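Local structure of prolyl 4-hydroxylase (Paramecium bursaria Chlorella virus 1, 5C5T) at residues Y37-D42 with N110-C115; D42-D47 with A155-Y160. The protein probably hydroxylates peptidyl proline in collagen-like chains, acting as a metal- and 2-oxoglutarate-dependent dioxygenase. All blocks are in the same frame, centred on the assembly; numbering follows the deposited sequence.

Contact 1 of 2, residues Y37-D42 with N110-C115. With MN (manganese (II) ion), chain E.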
loop_
_atom_site.group_PDB
_atom_site.type_symbol
_atom_site.label_atom_id
_atom_site.label_comp_id
_atom_site.label_asym_id
_atom_site.label_seq_id
_atom_site.Cartn_x
_atom_site.Cartn_y
_atom_site.Cartn_z
ATOM N N TYR A 37 -9.938 -2.342 -10.266
ATOM C CA TYR A 37 -9.154 -1.241 -9.664
ATOM C C TYR A 37 -8.373 -1.639 -8.405
ATOM O O TYR A 37 -7.297 -1.113 -8.152
ATOM C CB TYR A 37 -10.093 -0.036 -9.361
ATOM C CG TYR A 37 -10.548 0.732 -10.579
ATOM C CD1 TYR A 37 -9.702 1.634 -11.220
ATOM C CD2 TYR A 37 -11.840 0.568 -11.091
ATOM C CE1 TYR A 37 -10.124 2.333 -12.332
ATOM C CE2 TYR A 37 -12.261 1.291 -12.186
ATOM C CZ TYR A 37 -11.410 2.165 -12.785
ATOM O OH TYR A 37 -11.815 2.869 -13.884
ATOM N N TYR A 38 -8.921 -2.578 -7.624
ATOM C CA TYR A 38 -8.278 -3.124 -6.410
ATOM C C TYR A 38 -8.614 -4.599 -6.291
ATOM O O TYR A 38 -9.598 -5.049 -6.890
ATOM C CB TYR A 38 -8.732 -2.388 -5.132
ATOM C CG TYR A 38 -10.209 -2.560 -4.893
ATOM C CD1 TYR A 38 -10.703 -3.699 -4.315
ATOM C CD2 TYR A 38 -11.096 -1.596 -5.314
ATOM C CE1 TYR A 38 -12.080 -3.871 -4.129
ATOM C CE2 TYR A 38 -12.472 -1.734 -5.128
ATOM C CZ TYR A 38 -12.957 -2.881 -4.526
ATOM O OH TYR A 38 -14.359 -2.999 -4.406
ATOM N N GLU A 39 -7.734 -5.338 -5.626
ATOM C CA GLU A 39 -7.948 -6.724 -5.246
ATOM C C GLU A 39 -7.445 -6.892 -3.837
ATOM O O GLU A 39 -6.355 -6.392 -3.461
ATOM C CB GLU A 39 -7.228 -7.668 -6.196
ATOM C CG GLU A 39 -7.700 -7.564 -7.614
ATOM C CD GLU A 39 -6.971 -8.493 -8.564
ATOM O OE1 GLU A 39 -7.001 -9.722 -8.365
ATOM O OE2 GLU A 39 -6.419 -7.993 -9.545
ATOM N N LYS A 40 -8.178 -7.714 -3.076
ATOM C CA LYS A 40 -7.829 -8.011 -1.694
ATOM C C LYS A 40 -7.378 -9.445 -1.600
ATOM O O LYS A 40 -8.031 -10.321 -2.165
ATOM C CB LYS A 40 -9.036 -7.740 -0.753
ATOM C CG LYS A 40 -8.786 -8.018 0.768
ATOM C CD LYS A 40 -10.017 -7.784 1.623
ATOM C CE LYS A 40 -10.852 -9.037 1.712
ATOM N NZ LYS A 40 -11.948 -8.814 2.687
ATOM N N ILE A 41 -6.267 -9.696 -0.912
ATOM C CA ILE A 41 -5.762 -11.041 -0.711
ATOM C C ILE A 41 -5.612 -11.337 0.771
ATOM O O ILE A 41 -4.733 -10.796 1.422
ATOM C CB ILE A 41 -4.434 -11.230 -1.424
ATOM C CG1 ILE A 41 -4.505 -10.795 -2.901
ATOM C CG2 ILE A 41 -3.962 -12.702 -1.293
ATOM C CD1 ILE A 41 -3.086 -10.583 -3.509
ATOM N N ASP A 42 -6.441 -12.216 1.322
ATOM C CA ASP A 42 -6.233 -12.626 2.715
ATOM C C ASP A 42 -5.033 -13.588 2.836
ATOM O O ASP A 42 -4.787 -14.364 1.930
ATOM C CB ASP A 42 -7.487 -13.281 3.255
ATOM C CG ASP A 42 -8.594 -12.297 3.473
ATOM O OD1 ASP A 42 -8.347 -11.156 3.935
ATOM O OD2 ASP A 42 -9.741 -12.676 3.187
ATOM N N ASN A 110 2.902 -11.009 -12.427
ATOM C CA ASN A 110 3.124 -11.913 -13.553
ATOM C C ASN A 110 1.820 -12.440 -14.187
ATOM O O ASN A 110 1.831 -12.874 -15.345
ATOM C CB ASN A 110 4.009 -13.100 -13.138
ATOM C CG ASN A 110 5.505 -12.719 -12.992
ATOM O OD1 ASN A 110 5.952 -11.672 -13.503
ATOM N ND2 ASN A 110 6.278 -13.572 -12.288
ATOM N N SER A 111 0.710 -12.369 -13.461
ATOM C CA SER A 111 -0.620 -12.686 -14.010
ATOM C C SER A 111 -1.230 -11.513 -14.783
ATOM O O SER A 111 -2.334 -11.613 -15.310
ATOM C CB SER A 111 -1.559 -13.110 -12.875
ATOM O OG SER A 111 -1.959 -12.003 -12.046
ATOM N N LYS A 112 -0.515 -10.397 -14.848
ATOM C CA LYS A 112 -1.029 -9.174 -15.435
ATOM C C LYS A 112 -0.115 -8.707 -16.537
ATOM O O LYS A 112 0.000 -7.520 -16.797
ATOM C CB LYS A 112 -1.137 -8.062 -14.380
ATOM C CG LYS A 112 -1.721 -8.460 -13.059
ATOM C CD LYS A 112 -3.219 -8.653 -13.156
ATOM C CE LYS A 112 -3.870 -8.724 -11.746
ATOM N NZ LYS A 112 -5.338 -8.934 -11.879
ATOM N N LYS A 113 0.555 -9.644 -17.198
ATOM C CA LYS A 113 1.541 -9.233 -18.204
ATOM C C LYS A 113 0.892 -8.457 -19.347
ATOM O O LYS A 113 1.552 -7.652 -20.012
ATOM C CB LYS A 113 2.335 -10.424 -18.774
ATOM C CG LYS A 113 1.853 -11.805 -18.444
ATOM C CD LYS A 113 0.816 -12.264 -19.424
ATOM C CE LYS A 113 -0.376 -12.866 -18.734
ATOM N NZ LYS A 113 -1.471 -11.855 -18.769
ATOM N N HIS A 114 -0.396 -8.652 -19.589
ATOM C CA HIS A 114 -1.011 -7.913 -20.689
ATOM C C HIS A 114 -1.363 -6.463 -20.292
ATOM O O HIS A 114 -1.767 -5.661 -21.136
ATOM C CB HIS A 114 -2.245 -8.648 -21.205
ATOM C CG HIS A 114 -3.430 -8.577 -20.298
ATOM N ND1 HIS A 114 -4.417 -7.625 -20.442
ATOM C CD2 HIS A 114 -3.800 -9.351 -19.253
ATOM C CE1 HIS A 114 -5.351 -7.822 -19.529
ATOM N NE2 HIS A 114 -4.998 -8.858 -18.791
ATOM N N CYS A 115 -1.161 -6.130 -19.020
ATOM C CA CYS A 115 -1.413 -4.802 -18.504
ATOM C C CYS A 115 -0.143 -4.042 -18.130
ATOM O O CYS A 115 -0.116 -2.804 -18.157
ATOM C CB CYS A 115 -2.296 -4.903 -17.280
ATOM S SG CYS A 115 -3.881 -5.723 -17.617
HETATM MN MN MN E . -6.055 -9.946 -17.479
HETATM O O HOH W 1 -6.481 -11.479 -10.458
HETATM O O HOH W 2 -4.663 -10.396 -16.037
HETATM O O HOH W 3 -5.298 -12.103 -17.949
#

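Contact 2 of 2, residues D42-D47 with A155-Y160. With AKG (2-oxoglutaric acid), chain C.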
loop_
_atom_site.group_PDB
_atom_site.type_symbol
_atom_site.label_atom_id
_atom_site.label_comp_id
_atom_site.label_asym_id
_atom_site.label_seq_id
_atom_site.Cartn_x
_atom_site.Cartn_y
_atom_site.Cartn_z
ATOM N N ASP A 42 -6.441 -12.216 1.322
ATOM C CA ASP A 42 -6.233 -12.626 2.715
ATOM C C ASP A 42 -5.033 -13.588 2.836
ATOM O O ASP A 42 -4.787 -14.364 1.930
ATOM C CB ASP A 42 -7.487 -13.281 3.255
ATOM C CG ASP A 42 -8.594 -12.297 3.473
ATOM O OD1 ASP A 42 -8.347 -11.156 3.935
ATOM O OD2 ASP A 42 -9.741 -12.676 3.187
ATOM N N GLY A 43 -4.328 -13.532 3.960
ATOM C CA GLY A 43 -3.186 -14.380 4.216
ATOM C C GLY A 43 -1.999 -14.197 3.309
ATOM O O GLY A 43 -1.193 -15.113 3.134
ATOM N N PHE A 44 -1.865 -12.989 2.758
ATOM C CA PHE A 44 -0.712 -12.650 1.935
ATOM C C PHE A 44 0.580 -12.862 2.731
ATOM O O PHE A 44 1.525 -13.417 2.182
ATOM C CB PHE A 44 -0.830 -11.207 1.448
ATOM C CG PHE A 44 0.213 -10.786 0.453
ATOM C CD1 PHE A 44 0.084 -11.126 -0.903
ATOM C CD2 PHE A 44 1.343 -10.079 0.844
ATOM C CE1 PHE A 44 1.051 -10.712 -1.832
ATOM C CE2 PHE A 44 2.304 -9.688 -0.068
ATOM C CZ PHE A 44 2.168 -10.013 -1.411
ATOM N N LEU A 45 0.614 -12.404 3.988
ATOM C CA LEU A 45 1.678 -12.807 4.943
ATOM C C LEU A 45 1.100 -13.604 6.061
ATOM O O LEU A 45 -0.040 -13.345 6.444
ATOM C CB LEU A 45 2.399 -11.597 5.548
ATOM C CG LEU A 45 3.261 -10.737 4.618
ATOM C CD1 LEU A 45 3.914 -9.572 5.383
ATOM C CD2 LEU A 45 4.314 -11.584 3.869
ATOM N N SER A 46 1.876 -14.529 6.650
ATOM C CA SER A 46 1.404 -15.155 7.885
ATOM C C SER A 46 1.420 -14.180 9.062
ATOM O O SER A 46 2.085 -13.132 9.032
ATOM C CB SER A 46 2.236 -16.361 8.242
ATOM O OG SER A 46 3.498 -15.941 8.753
ATOM N N ASP A 47 0.697 -14.534 10.103
ATOM C CA ASP A 47 0.675 -13.716 11.310
ATOM C C ASP A 47 2.104 -13.573 11.897
ATOM O O ASP A 47 2.509 -12.477 12.285
ATOM C CB ASP A 47 -0.266 -14.292 12.374
ATOM C CG ASP A 47 -1.759 -14.068 12.064
ATOM O OD1 ASP A 47 -2.120 -13.585 10.974
ATOM O OD2 ASP A 47 -2.597 -14.370 12.944
ATOM N N ALA A 155 1.252 1.381 -9.328
ATOM C CA ALA A 155 0.413 0.545 -8.500
ATOM C C ALA A 155 0.965 0.477 -7.087
ATOM O O ALA A 155 2.152 0.815 -6.818
ATOM C CB ALA A 155 0.275 -0.868 -9.127
ATOM N N THR A 156 0.110 0.035 -6.187
ATOM C CA THR A 156 0.415 -0.140 -4.777
ATOM C C THR A 156 0.013 -1.516 -4.278
ATOM O O THR A 156 -1.098 -1.930 -4.524
ATOM C CB THR A 156 -0.340 0.892 -3.901
ATOM O OG1 THR A 156 -0.113 2.255 -4.358
ATOM C CG2 THR A 156 0.009 0.779 -2.407
ATOM N N LEU A 157 0.904 -2.193 -3.526
ATOM C CA LEU A 157 0.555 -3.393 -2.778
ATOM C C LEU A 157 0.809 -3.044 -1.304
ATOM O O LEU A 157 1.916 -2.779 -0.889
ATOM C CB LEU A 157 1.317 -4.608 -3.270
ATOM C CG LEU A 157 0.738 -5.898 -2.668
ATOM C CD1 LEU A 157 0.718 -7.107 -3.606
ATOM C CD2 LEU A 157 1.479 -6.191 -1.385
ATOM N N MET A 158 -0.267 -3.012 -0.540
ATOM C CA MET A 158 -0.204 -2.616 0.864
ATOM C C MET A 158 -0.624 -3.831 1.719
ATOM O O MET A 158 -1.664 -4.486 1.465
ATOM C CB MET A 158 -1.110 -1.426 1.178
ATOM C CG MET A 158 -1.083 -0.989 2.641
ATOM S SD MET A 158 -2.295 0.279 3.074
ATOM C CE MET A 158 -3.806 -0.509 2.581
ATOM N N VAL A 159 0.196 -4.142 2.727
ATOM C CA VAL A 159 -0.107 -5.245 3.653
ATOM C C VAL A 159 -0.440 -4.708 5.015
ATOM O O VAL A 159 0.309 -3.878 5.542
ATOM C CB VAL A 159 1.079 -6.235 3.788
ATOM C CG1 VAL A 159 0.617 -7.482 4.537
ATOM C CG2 VAL A 159 1.658 -6.572 2.498
ATOM N N TYR A 160 -1.557 -5.152 5.602
ATOM C CA TYR A 160 -1.856 -4.819 7.022
ATOM C C TYR A 160 -1.033 -5.720 7.927
ATOM O O TYR A 160 -1.196 -6.951 7.889
ATOM C CB TYR A 160 -3.356 -4.992 7.351
ATOM C CG TYR A 160 -4.294 -4.144 6.494
ATOM C CD1 TYR A 160 -4.327 -2.796 6.619
ATOM C CD2 TYR A 160 -5.128 -4.741 5.560
ATOM C CE1 TYR A 160 -5.180 -2.009 5.821
ATOM C CE2 TYR A 160 -5.969 -3.974 4.748
ATOM C CZ TYR A 160 -5.983 -2.607 4.897
ATOM O OH TYR A 160 -6.848 -1.850 4.111
HETATM C C1 AKG C . -0.415 5.337 1.892
HETATM O O1 AKG C . 0.496 5.122 2.749
HETATM O O2 AKG C . -0.105 5.903 0.811
HETATM C C2 AKG C . -1.849 5.029 2.226
HETATM O O5 AKG C . -2.699 5.509 1.526
HETATM C C3 AKG C . -2.184 4.141 3.435
HETATM C C4 AKG C . -3.660 3.858 3.543
HETATM C C5 AKG C . -4.045 3.327 4.899
HETATM O O3 AKG C . -3.337 3.593 5.910
HETATM O O4 AKG C . -5.076 2.594 5.001
#

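Contact 1 of 2, residues Y37-D42 with N110-C115
Glu39 and Lys112 reach for each other from opposite directions and join an edge strand of the larger sheet of the double-stranded beta-helix, the fold of 2-oxoglutarate oxygenases, to the loop that follows helix 96-109. The backbones stay far apart, 12.6 Å between the CA atoms of the two residues, a gap that two long side chains bridge, their opposite charges meeting in the middle. Lys112 bends near its root, chi2 at -74°, then runs out extended to bring its ammonium group forward. Glu39 is stretched beyond CG, with chi2 at 179°, and carries its carboxylate out to the lysine. The result is a single salt bridge, also a hydrogen bond, from Lys112 NZ to Glu39 OE2 at 2.7 Å, received on the syn lone pair of the carboxylate. The other carboxylate oxygen is tied in indirectly: one water gives a hydrogen to Glu39 OE1 at 2.8 Å and accepts one from Lys112 NZ at 3.1 Å. Both carboxylate oxygens are thus linked to the same ammonium, a pairing that probably favours the charged forms of both groups. Pairing suits Lys112 in particular, because the residue is largely buried. Two residues on, the same loop carries half of the protein's grip on a manganese ion, which Asp34 completes, while Cys115 is joined to Cys33 by a disulfide. His114 NE2 binds the manganese at 2.0 Å, and a water also bound to the metal donates a hydrogen bond to Ser111 O at 2.7 Å.

Contact 2 of 2, residues D42-D47 with A155-Y160
Phe44 rests its ring against the side chains of Leu157 and Val159, alternate residues on one face of strand 153-160. With CG anti to the backbone nitrogen (chi1 -173°), the ring is carried away from its own backbone toward the strand and meets Leu157 coming from the opposite direction, Phe44 CE2 lying 3.8 Å from Leu157 CD2. Both methyls of Leu157 touch the far end of the ring, round CZ. Val159 works as a fork at about a right angle to both loop side chains: its CG2 is 3.9 Å from Phe44 CD2, and its CG1 is 4.0 Å from Leu45 CD1. Between the two segments the contact is entirely apolar; branched and aromatic groups fill this buried interface without adding a polar atom to satisfy. The loop's flanks differ, with Asp42, Gly43 and Asp47 exposed; Gly43 takes a positive phi of 64°, easy for glycine, and Ser46 caps the helix that follows. Across the strand, Met158 brings SD to 3.9 Å from C4 of 2-oxoglutarate. Helix 96-109 closes over the hydrophobic side, with Val97 and Ile101 against Leu45, Thr105 against Phe44 and Leu157, and Lys104 making a cation-pi contact with Phe44; strands 188-192 and 217-225 flank strand 153-160 in the sheet.

In the fold
Contact 1 and contact 2 have centres about 13 Å apart, and their segments share Asp42, where strand 38-41 gives way to the loop before helix 47-59. Along the chain their segments alternate, 37-42, 42-47, 110-115 and 155-160, so the two connections cross. Both involve the six-stranded antiparallel sheet: strand 38-41 forms one edge of it, and strand 188-192 separates it from strand 153-160. Helix 96-109 relates them further, since it packs on contact 2 and leads into the loop of contact 1. The N-terminal part is thereby tied at one place to the manganese-binding loop and at another to the strand lining the 2-oxoglutarate pocket.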